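Local atomic coordinates of putative rhamnosidase (Streptomyces avermitilis, PDB entry 3W5M), a protein that hydrolyses terminal non-reducing alpha-L-rhamnose residues from alpha-L-rhamnosides such as naringin, rutin and gum arabic, and carries a calcium-dependent rhamnose-binding module. Residues Ser138-Ala149 with Ala281-Trp292; Ala374-Ala382 with Gln392-Leu400. All coordinates share one frame; numbering follows the deposited sequence.

Contact 1. Residues Ser138-Ala149 with Ala281-Trp292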
loop_
_atom_site.group_PDB
_atom_site.type_symbol
_atom_site.label_atom_id
_atom_site.label_comp_id
_atom_site.label_asym_id
_atom_site.label_seq_id
_atom_site.Cartn_x
_atom_site.Cartn_y
_atom_site.Cartn_z
ATOM N N SER A 138 24.236 30.757 -11.148
ATOM C CA SER A 138 24.778 31.229 -9.890
ATOM C C SER A 138 26.139 30.592 -9.599
ATOM O O SER A 138 26.615 29.715 -10.345
ATOM C CB SER A 138 23.812 30.950 -8.739
ATOM O OG SER A 138 24.189 31.754 -7.645
ATOM N N SER A 139 26.766 31.058 -8.530
ATOM C CA SER A 139 28.076 30.548 -8.124
ATOM C C SER A 139 28.062 30.176 -6.668
ATOM O O SER A 139 27.389 30.845 -5.850
ATOM C CB SER A 139 29.110 31.635 -8.332
ATOM O OG SER A 139 29.198 31.924 -9.712
ATOM N N TRP A 140 28.799 29.114 -6.321
ATOM C CA TRP A 140 29.079 28.799 -4.929
ATOM C C TRP A 140 30.125 29.778 -4.442
ATOM O O TRP A 140 31.150 29.948 -5.104
ATOM C CB TRP A 140 29.658 27.397 -4.767
ATOM C CG TRP A 140 28.705 26.308 -5.142
ATOM C CD1 TRP A 140 28.530 25.773 -6.369
ATOM C CD2 TRP A 140 27.855 25.579 -4.254
ATOM N NE1 TRP A 140 27.575 24.778 -6.325
ATOM C CE2 TRP A 140 27.149 24.633 -5.034
ATOM C CE3 TRP A 140 27.614 25.635 -2.870
ATOM C CZ2 TRP A 140 26.229 23.728 -4.477
ATOM C CZ3 TRP A 140 26.684 24.763 -2.324
ATOM C CH2 TRP A 140 26.003 23.812 -3.128
ATOM N N ILE A 141 29.850 30.457 -3.330
ATOM C CA ILE A 141 30.790 31.444 -2.812
ATOM C C ILE A 141 31.206 31.145 -1.381
ATOM O O ILE A 141 30.516 30.415 -0.646
ATOM C CB ILE A 141 30.268 32.910 -2.937
ATOM C CG1 ILE A 141 28.989 33.142 -2.134
ATOM C CG2 ILE A 141 30.041 33.254 -4.378
ATOM C CD1 ILE A 141 28.693 34.621 -1.944
ATOM N N TRP A 142 32.363 31.696 -0.993
ATOM C CA TRP A 142 32.836 31.619 0.379
ATOM C C TRP A 142 33.666 32.841 0.666
ATOM O O TRP A 142 33.831 33.698 -0.195
ATOM C CB TRP A 142 33.667 30.318 0.572
ATOM C CG TRP A 142 33.857 29.934 1.969
ATOM C CD1 TRP A 142 35.052 29.899 2.656
ATOM C CD2 TRP A 142 32.853 29.485 2.890
ATOM N NE1 TRP A 142 34.840 29.462 3.938
ATOM C CE2 TRP A 142 33.509 29.205 4.120
ATOM C CE3 TRP A 142 31.462 29.304 2.806
ATOM C CZ2 TRP A 142 32.817 28.767 5.270
ATOM C CZ3 TRP A 142 30.775 28.851 3.955
ATOM C CH2 TRP A 142 31.466 28.590 5.165
ATOM N N PHE A 143 34.182 32.930 1.884
ATOM C CA PHE A 143 35.198 33.924 2.200
ATOM C C PHE A 143 36.485 33.636 1.384
ATOM O O PHE A 143 36.799 32.451 1.124
ATOM C CB PHE A 143 35.473 33.937 3.708
ATOM C CG PHE A 143 36.483 34.981 4.108
ATOM C CD1 PHE A 143 36.086 36.299 4.323
ATOM C CD2 PHE A 143 37.847 34.670 4.158
ATOM C CE1 PHE A 143 37.016 37.270 4.654
ATOM C CE2 PHE A 143 38.787 35.652 4.460
ATOM C CZ PHE A 143 38.371 36.950 4.717
ATOM N N PRO A 144 37.208 34.695 0.950
ATOM C CA PRO A 144 38.422 34.471 0.156
ATOM C C PRO A 144 39.558 33.946 1.020
ATOM O O PRO A 144 40.445 34.707 1.423
ATOM C CB PRO A 144 38.754 35.869 -0.399
ATOM C CG PRO A 144 38.117 36.821 0.582
ATOM C CD PRO A 144 36.824 36.126 0.950
ATOM N N GLU A 145 39.496 32.655 1.320
ATOM C CA GLU A 145 40.580 31.950 2.024
ATOM C C GLU A 145 40.874 30.662 1.237
ATOM O O GLU A 145 39.989 29.828 1.043
ATOM C CB GLU A 145 40.199 31.650 3.481
ATOM C CG GLU A 145 38.839 30.997 3.658
ATOM C CD GLU A 145 38.340 30.969 5.104
ATOM O OE1 GLU A 145 39.104 31.303 6.039
ATOM O OE2 GLU A 145 37.170 30.601 5.316
ATOM N N GLY A 146 42.101 30.536 0.743
ATOM C CA GLY A 146 42.509 29.376 -0.055
ATOM C C GLY A 146 41.582 28.990 -1.212
ATOM O O GLY A 146 41.180 29.823 -2.043
ATOM N N GLU A 147 41.272 27.702 -1.255
ATOM C CA GLU A 147 40.516 27.086 -2.332
ATOM C C GLU A 147 39.322 26.373 -1.679
ATOM O O GLU A 147 39.381 25.176 -1.368
ATOM C CB GLU A 147 41.438 26.098 -3.049
ATOM C CG GLU A 147 40.924 25.578 -4.370
ATOM C CD GLU A 147 41.200 26.540 -5.516
ATOM O OE1 GLU A 147 40.720 27.698 -5.445
ATOM O OE2 GLU A 147 41.880 26.129 -6.495
ATOM N N PRO A 148 38.251 27.127 -1.403
ATOM C CA PRO A 148 37.194 26.573 -0.556
ATOM C C PRO A 148 36.477 25.334 -1.100
ATOM O O PRO A 148 36.006 24.505 -0.306
ATOM C CB PRO A 148 36.222 27.763 -0.378
ATOM C CG PRO A 148 37.047 28.974 -0.708
ATOM C CD PRO A 148 37.968 28.521 -1.800
ATOM N N ALA A 149 36.411 25.192 -2.416
ATOM C CA ALA A 149 35.791 24.023 -3.025
ATOM C C ALA A 149 36.591 22.750 -2.692
ATOM O O ALA A 149 36.031 21.661 -2.617
ATOM C CB ALA A 149 35.653 24.210 -4.529
ATOM N N ALA A 281 33.500 38.552 -1.594
ATOM C CA ALA A 281 33.384 37.110 -1.538
ATOM C C ALA A 281 34.136 36.489 -2.721
ATOM O O ALA A 281 34.276 37.119 -3.780
ATOM C CB ALA A 281 31.920 36.679 -1.545
ATOM N N LYS A 282 34.624 35.270 -2.525
ATOM C CA LYS A 282 35.312 34.511 -3.559
ATOM C C LYS A 282 34.381 33.440 -4.123
ATOM O O LYS A 282 33.717 32.717 -3.368
ATOM C CB LYS A 282 36.542 33.830 -2.938
ATOM C CG LYS A 282 37.392 33.053 -3.939
ATOM C CD LYS A 282 38.422 32.208 -3.219
ATOM C CE LYS A 282 39.020 31.154 -4.155
ATOM N NZ LYS A 282 39.457 31.742 -5.448
ATOM N N VAL A 283 34.356 33.330 -5.455
ATOM C CA VAL A 283 33.645 32.228 -6.101
ATOM C C VAL A 283 34.485 30.972 -5.833
ATOM O O VAL A 283 35.699 30.926 -6.172
ATOM C CB VAL A 283 33.461 32.462 -7.609
ATOM C CG1 VAL A 283 32.898 31.215 -8.305
ATOM C CG2 VAL A 283 32.555 33.659 -7.870
ATOM N N ALA A 284 33.855 29.980 -5.205
ATOM C CA ALA A 284 34.486 28.670 -4.948
ATOM C C ALA A 284 34.347 27.752 -6.174
ATOM O O ALA A 284 35.251 26.971 -6.482
ATOM C CB ALA A 284 33.875 28.004 -3.696
ATOM N N ALA A 285 33.206 27.846 -6.860
ATOM C CA ALA A 285 32.912 27.093 -8.099
ATOM C C ALA A 285 31.644 27.645 -8.702
ATOM O O ALA A 285 30.724 28.023 -7.963
ATOM C CB ALA A 285 32.699 25.615 -7.799
ATOM N N ALA A 286 31.574 27.646 -10.035
ATOM C CA ALA A 286 30.325 27.939 -10.715
ATOM C C ALA A 286 29.367 26.771 -10.432
ATOM O O ALA A 286 29.794 25.649 -10.067
ATOM C CB ALA A 286 30.544 28.097 -12.212
ATOM N N TRP A 287 28.069 27.023 -10.585
ATOM C CA TRP A 287 27.128 25.937 -10.407
ATOM C C TRP A 287 27.475 24.809 -11.378
ATOM O O TRP A 287 27.756 25.049 -12.544
ATOM C CB TRP A 287 25.715 26.408 -10.662
ATOM C CG TRP A 287 24.733 25.310 -10.510
ATOM C CD1 TRP A 287 24.201 24.829 -9.354
ATOM C CD2 TRP A 287 24.164 24.537 -11.574
ATOM N NE1 TRP A 287 23.326 23.792 -9.637
ATOM C CE2 TRP A 287 23.291 23.601 -10.991
ATOM C CE3 TRP A 287 24.325 24.538 -12.965
ATOM C CZ2 TRP A 287 22.553 22.675 -11.760
ATOM C CZ3 TRP A 287 23.598 23.604 -13.731
ATOM C CH2 TRP A 287 22.719 22.701 -13.119
ATOM N N GLY A 288 27.474 23.585 -10.880
ATOM C CA GLY A 288 27.839 22.466 -11.743
ATOM C C GLY A 288 29.275 22.058 -11.568
ATOM O O GLY A 288 29.624 20.894 -11.810
ATOM N N ALA A 289 30.112 23.004 -11.144
ATOM C CA ALA A 289 31.514 22.722 -10.822
ATOM C C ALA A 289 31.726 22.385 -9.347
ATOM O O ALA A 289 30.772 22.236 -8.580
ATOM C CB ALA A 289 32.390 23.895 -11.232
ATOM N N GLY A 290 32.986 22.245 -8.940
ATOM C CA GLY A 290 33.309 21.882 -7.547
ATOM C C GLY A 290 32.903 20.450 -7.242
ATOM O O GLY A 290 32.577 19.691 -8.160
ATOM N N PRO A 291 32.913 20.063 -5.963
ATOM C CA PRO A 291 32.486 18.696 -5.636
ATOM C C PRO A 291 30.975 18.507 -5.595
ATOM O O PRO A 291 30.507 17.385 -5.362
ATOM C CB PRO A 291 33.047 18.482 -4.235
ATOM C CG PRO A 291 33.189 19.847 -3.657
ATOM C CD PRO A 291 33.382 20.806 -4.784
ATOM N N TRP A 292 30.210 19.588 -5.802
ATOM C CA TRP A 292 28.795 19.568 -5.469
ATOM C C TRP A 292 27.871 19.148 -6.617
ATOM O O TRP A 292 26.724 18.755 -6.365
ATOM C CB TRP A 292 28.372 20.921 -4.894
ATOM C CG TRP A 292 29.159 21.332 -3.689
ATOM C CD1 TRP A 292 29.120 20.763 -2.447
ATOM C CD2 TRP A 292 30.098 22.412 -3.609
ATOM N NE1 TRP A 292 29.993 21.417 -1.600
ATOM C CE2 TRP A 292 30.581 22.448 -2.272
ATOM C CE3 TRP A 292 30.550 23.388 -4.527
ATOM C CZ2 TRP A 292 31.521 23.386 -1.836
ATOM C CZ3 TRP A 292 31.486 24.336 -4.084
ATOM C CH2 TRP A 292 31.954 24.325 -2.755
HETATM O O HOH W 1 28.097 22.690 -8.264
HETATM O O HOH W 2 40.550 29.756 -6.876
HETATM O O HOH W 3 37.394 26.806 -4.758
#
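The indoles of Trp140 and Trp292 lie face to face as an offset stack: the six-membered ring of Trp140 sits against the five-membered ring of Trp292, centroids 4.3 Å apart and planes inclined by 25°. Pro291 CD lies over the opposite face of Trp292, toward its rim, while the carbonyl oxygens of Ala285 and Ala286 approach the Trp140 indole at its edge, near the ring plane. Trp140 CG is turned anti to its carbonyl carbon (chi1 -65°), which lays the ring along the sheet face it shares with Ala285. Its NE1 donates to a water that also joins Gly288 N and Ala289 O, tying the indole to the type II turn 286-289.

Behind the rings, strands 139-142 and 282-286 pair antiparallel through a classic beta bulge, Ala284 and Ala285 both facing Trp140. Trp140 O takes a bond from Ala284 N at 2.7 Å and a weak one from Ala285 N at 3.4 Å. Further along, Trp142 and Lys282 exchange two backbone bonds, and the Lys282 chain, extended to CE but bent beyond, runs past Pro148, its CE 3.3 Å from Gly146 O; a water bridges Lys282 NZ and Glu147 OE1. An alanine in place of Trp140 would probably leave one face of Trp292 without its stacking partner, opening a gap beside an indole still touched by Asp179, Trp203 and Pro291.

Trp292 gives its NE1 hydrogen to Asp179, which binds both calcium and rhamnose, and meets rhamnose-binding Trp203 edge to face. In this CBM67 module Trp292 is thus second-shell, Trp140 stacked behind it, consistent with apolar support for a calcium-centred sugar site.

Contact 2. Residues Ala374-Ala382 with Gln392-Leu400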
loop_
_atom_site.group_PDB
_atom_site.type_symbol
_atom_site.label_atom_id
_atom_site.label_comp_id
_atom_site.label_asym_id
_atom_site.label_seq_id
_atom_site.Cartn_x
_atom_site.Cartn_y
_atom_site.Cartn_z
ATOM N N ALA A 374 -7.335 17.777 -15.859
ATOM C CA ALA A 374 -6.736 16.869 -14.853
ATOM C C ALA A 374 -5.737 17.587 -13.968
ATOM O O ALA A 374 -5.063 18.499 -14.420
ATOM C CB ALA A 374 -6.090 15.641 -15.526
ATOM N N TYR A 375 -5.638 17.155 -12.702
ATOM C CA TYR A 375 -4.489 17.446 -11.871
ATOM C C TYR A 375 -3.490 16.342 -12.149
ATOM O O TYR A 375 -3.898 15.195 -12.318
ATOM C CB TYR A 375 -4.832 17.352 -10.397
ATOM C CG TYR A 375 -5.582 18.567 -9.895
ATOM C CD1 TYR A 375 -4.919 19.786 -9.738
ATOM C CD2 TYR A 375 -6.921 18.483 -9.548
ATOM C CE1 TYR A 375 -5.595 20.916 -9.287
ATOM C CE2 TYR A 375 -7.613 19.615 -9.086
ATOM C CZ TYR A 375 -6.930 20.820 -8.961
ATOM O OH TYR A 375 -7.563 21.991 -8.525
ATOM N N VAL A 376 -2.224 16.719 -12.213
ATOM C CA VAL A 376 -1.119 15.758 -12.436
ATOM C C VAL A 376 -0.018 15.979 -11.394
ATOM O O VAL A 376 0.580 17.052 -11.360
ATOM C CB VAL A 376 -0.515 15.925 -13.846
ATOM C CG1 VAL A 376 0.567 14.839 -14.045
ATOM C CG2 VAL A 376 -1.604 15.837 -14.883
ATOM N N ALA A 377 0.272 14.963 -10.561
ATOM C CA ALA A 377 1.192 15.113 -9.413
ATOM C C ALA A 377 2.350 14.122 -9.481
ATOM O O ALA A 377 2.254 13.156 -10.204
ATOM C CB ALA A 377 0.433 14.850 -8.092
ATOM N N PRO A 378 3.412 14.334 -8.681
ATOM C CA PRO A 378 4.601 13.424 -8.706
ATOM C C PRO A 378 4.394 11.972 -8.275
ATOM O O PRO A 378 4.962 11.081 -8.920
ATOM C CB PRO A 378 5.600 14.122 -7.763
ATOM C CG PRO A 378 5.129 15.560 -7.714
ATOM C CD PRO A 378 3.639 15.479 -7.776
ATOM N N GLY A 379 3.639 11.713 -7.184
ATOM C CA GLY A 379 3.375 10.336 -6.715
ATOM C C GLY A 379 4.642 9.531 -6.463
ATOM O O GLY A 379 5.652 10.065 -6.008
ATOM N N TRP A 380 4.587 8.241 -6.779
ATOM C CA TRP A 380 5.734 7.359 -6.619
ATOM C C TRP A 380 6.700 7.523 -7.779
ATOM O O TRP A 380 7.902 7.259 -7.646
ATOM C CB TRP A 380 5.273 5.896 -6.626
ATOM C CG TRP A 380 4.505 5.441 -5.431
ATOM C CD1 TRP A 380 5.017 4.978 -4.229
ATOM C CD2 TRP A 380 3.097 5.347 -5.327
ATOM N NE1 TRP A 380 3.986 4.612 -3.401
ATOM C CE2 TRP A 380 2.801 4.827 -4.045
ATOM C CE3 TRP A 380 2.040 5.687 -6.183
ATOM C CZ2 TRP A 380 1.483 4.633 -3.592
ATOM C CZ3 TRP A 380 0.725 5.458 -5.747
ATOM C CH2 TRP A 380 0.460 4.946 -4.460
ATOM N N TYR A 381 6.180 7.949 -8.923
ATOM C CA TYR A 381 7.001 8.123 -10.113
ATOM C C TYR A 381 8.131 9.168 -9.893
ATOM O O TYR A 381 9.278 8.935 -10.250
ATOM C CB TYR A 381 6.105 8.510 -11.281
ATOM C CG TYR A 381 6.884 8.706 -12.550
ATOM C CD1 TYR A 381 7.268 7.610 -13.324
ATOM C CD2 TYR A 381 7.249 9.984 -12.951
ATOM C CE1 TYR A 381 8.004 7.793 -14.487
ATOM C CE2 TYR A 381 7.984 10.188 -14.108
ATOM C CZ TYR A 381 8.352 9.079 -14.872
ATOM O OH TYR A 381 9.102 9.290 -16.014
ATOM N N ALA A 382 7.793 10.304 -9.284
ATOM C CA ALA A 382 8.739 11.430 -9.204
ATOM C C ALA A 382 8.895 12.020 -7.795
ATOM O O ALA A 382 9.812 12.786 -7.546
ATOM C CB ALA A 382 8.352 12.509 -10.218
ATOM N N GLN A 392 12.650 8.787 -8.384
ATOM C CA GLN A 392 13.016 7.368 -8.525
ATOM C C GLN A 392 12.868 6.877 -9.971
ATOM O O GLN A 392 13.672 6.082 -10.431
ATOM C CB GLN A 392 12.231 6.480 -7.559
ATOM C CG GLN A 392 12.455 6.803 -6.079
ATOM C CD GLN A 392 13.904 6.677 -5.669
ATOM O OE1 GLN A 392 14.611 5.765 -6.109
ATOM N NE2 GLN A 392 14.350 7.572 -4.799
ATOM N N TYR A 393 11.862 7.361 -10.697
ATOM C CA TYR A 393 11.627 6.886 -12.056
ATOM C C TYR A 393 11.766 7.978 -13.119
ATOM O O TYR A 393 11.985 7.700 -14.307
ATOM C CB TYR A 393 10.244 6.220 -12.177
ATOM C CG TYR A 393 10.026 5.025 -11.262
ATOM C CD1 TYR A 393 9.537 5.189 -9.985
ATOM C CD2 TYR A 393 10.326 3.728 -11.694
ATOM C CE1 TYR A 393 9.316 4.104 -9.150
ATOM C CE2 TYR A 393 10.143 2.634 -10.864
ATOM C CZ TYR A 393 9.630 2.807 -9.602
ATOM O OH TYR A 393 9.425 1.729 -8.771
ATOM N N GLY A 394 11.575 9.221 -12.705
ATOM C CA GLY A 394 11.630 10.349 -13.635
ATOM C C GLY A 394 11.524 11.638 -12.849
ATOM O O GLY A 394 11.308 11.617 -11.618
ATOM N N GLU A 395 11.648 12.759 -13.551
ATOM C CA GLU A 395 11.741 14.071 -12.878
ATOM C C GLU A 395 10.433 14.833 -12.859
ATOM O O GLU A 395 10.231 15.672 -11.981
ATOM C CB GLU A 395 12.742 14.982 -13.602
ATOM C CG GLU A 395 14.122 14.388 -13.833
ATOM C CD GLU A 395 15.067 14.627 -12.671
ATOM O OE1 GLU A 395 15.038 15.734 -12.089
ATOM O OE2 GLU A 395 15.857 13.711 -12.349
ATOM N N ARG A 396 9.594 14.595 -13.861
ATOM C CA ARG A 396 8.367 15.374 -14.051
ATOM C C ARG A 396 7.233 14.417 -14.306
ATOM O O ARG A 396 7.393 13.450 -15.084
ATOM C CB ARG A 396 8.471 16.288 -15.277
ATOM C CG ARG A 396 9.421 17.455 -15.115
ATOM C CD ARG A 396 9.810 18.046 -16.457
ATOM N NE ARG A 396 11.263 18.180 -16.548
ATOM C CZ ARG A 396 12.075 17.225 -16.997
ATOM N NH1 ARG A 396 11.576 16.069 -17.412
ATOM N NH2 ARG A 396 13.386 17.425 -17.045
ATOM N N PRO A 397 6.066 14.690 -13.705
ATOM C CA PRO A 397 4.956 13.804 -14.043
ATOM C C PRO A 397 4.305 14.050 -15.407
ATOM O O PRO A 397 4.341 15.167 -15.967
ATOM C CB PRO A 397 3.961 14.023 -12.882
ATOM C CG PRO A 397 4.279 15.366 -12.370
ATOM C CD PRO A 397 5.754 15.579 -12.579
ATOM N N ALA A 398 3.702 12.995 -15.928
ATOM C CA ALA A 398 3.068 13.026 -17.222
ATOM C C ALA A 398 1.707 12.341 -17.209
ATOM O O ALA A 398 1.481 11.420 -16.438
ATOM C CB ALA A 398 3.997 12.389 -18.280
ATOM N N LEU A 399 0.820 12.819 -18.075
ATOM C CA LEU A 399 -0.564 12.335 -18.228
ATOM C C LEU A 399 -0.776 11.686 -19.598
ATOM O O LEU A 399 -0.312 12.203 -20.617
ATOM C CB LEU A 399 -1.541 13.526 -18.094
ATOM C CG LEU A 399 -3.022 13.216 -18.312
ATOM C CD1 LEU A 399 -3.641 12.387 -17.192
ATOM C CD2 LEU A 399 -3.819 14.508 -18.541
ATOM N N LEU A 400 -1.550 10.604 -19.628
ATOM C CA LEU A 400 -2.036 10.024 -20.874
ATOM C C LEU A 400 -3.552 9.882 -20.757
ATOM O O LEU A 400 -4.068 9.272 -19.812
ATOM C CB LEU A 400 -1.370 8.657 -21.130
ATOM C CG LEU A 400 -1.636 8.005 -22.491
ATOM C CD1 LEU A 400 -0.855 8.763 -23.563
ATOM C CD2 LEU A 400 -1.221 6.549 -22.468
HETATM O O HOH W 4 10.167 9.020 -7.241
#
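Tyr381 and Tyr393 meet ring to backbone where two strands of a beta-sandwich, in the N-terminal domain of the rhamnosidase family, are joined by a loop. Strand 368-377 belongs to one sheet and strand 398-407 to the other; the short helix 379-382 lies just beyond the first. With CG anti to the backbone N (chi1 -180°), the Tyr381 ring reaches the 393-396 backbone, so that Tyr393 C and Gly394 N lie over one face, both offset toward the rim, while Arg396 O comes to the ring edge. Tyr393 CB touches CD1 of Tyr381 at 3.5 Å. The Tyr393 side chain diverges, its ring plane nearly parallel to that of Tyr381, and presents its edge to the carbonyl oxygens of Trp380 and Tyr381; its hydroxyl bonds to Trp347. Gly394 fits because a CB would run into the Tyr381 hydroxyl.

Between the sheets the side chains that meet are apolar. Val376 divides its branches, CG1 against Pro397 CB at 3.7 Å and CG2 against Leu399 CB at 4.0 Å, and Ala374 CB meets Leu399 CD2. Pro397 CB also comes to 3.3 Å from Ala377 O, where the strand gives way to Pro378. The buried Gly394 O has no polar partner in the model; Ala382 CA makes a CA-H...O contact with it.

The backbone lock is at Tyr381 O: Tyr393 N reaches it at 3.1 Å, lying in the carbonyl plane, and Gly394 N adds a weak bond. Beside it, one water accepts from Gln392 N at 2.7 Å and donates to Trp380 O.

Overall arrangement
The two contacts follow one another along the chain, contact 1 closing before contact 2 opens, and belong to different beta domains. Their centres are 34 Å apart and their nearest atoms about 10 Å, so they do not touch. Contact 1 lies against one rhamnose site; contact 2 stands further off from the other. In contact 1 the side chain of Trp292 is about 6 Å from the bound calcium and about 4 Å from the side chain of Trp203, in CBM67. Contact 2 sits nearer the middle of the molecule, with the Trp380 side chain about 10 Å from those of Asp630, which binds rhamnose, and Glu636, the probable proton donor.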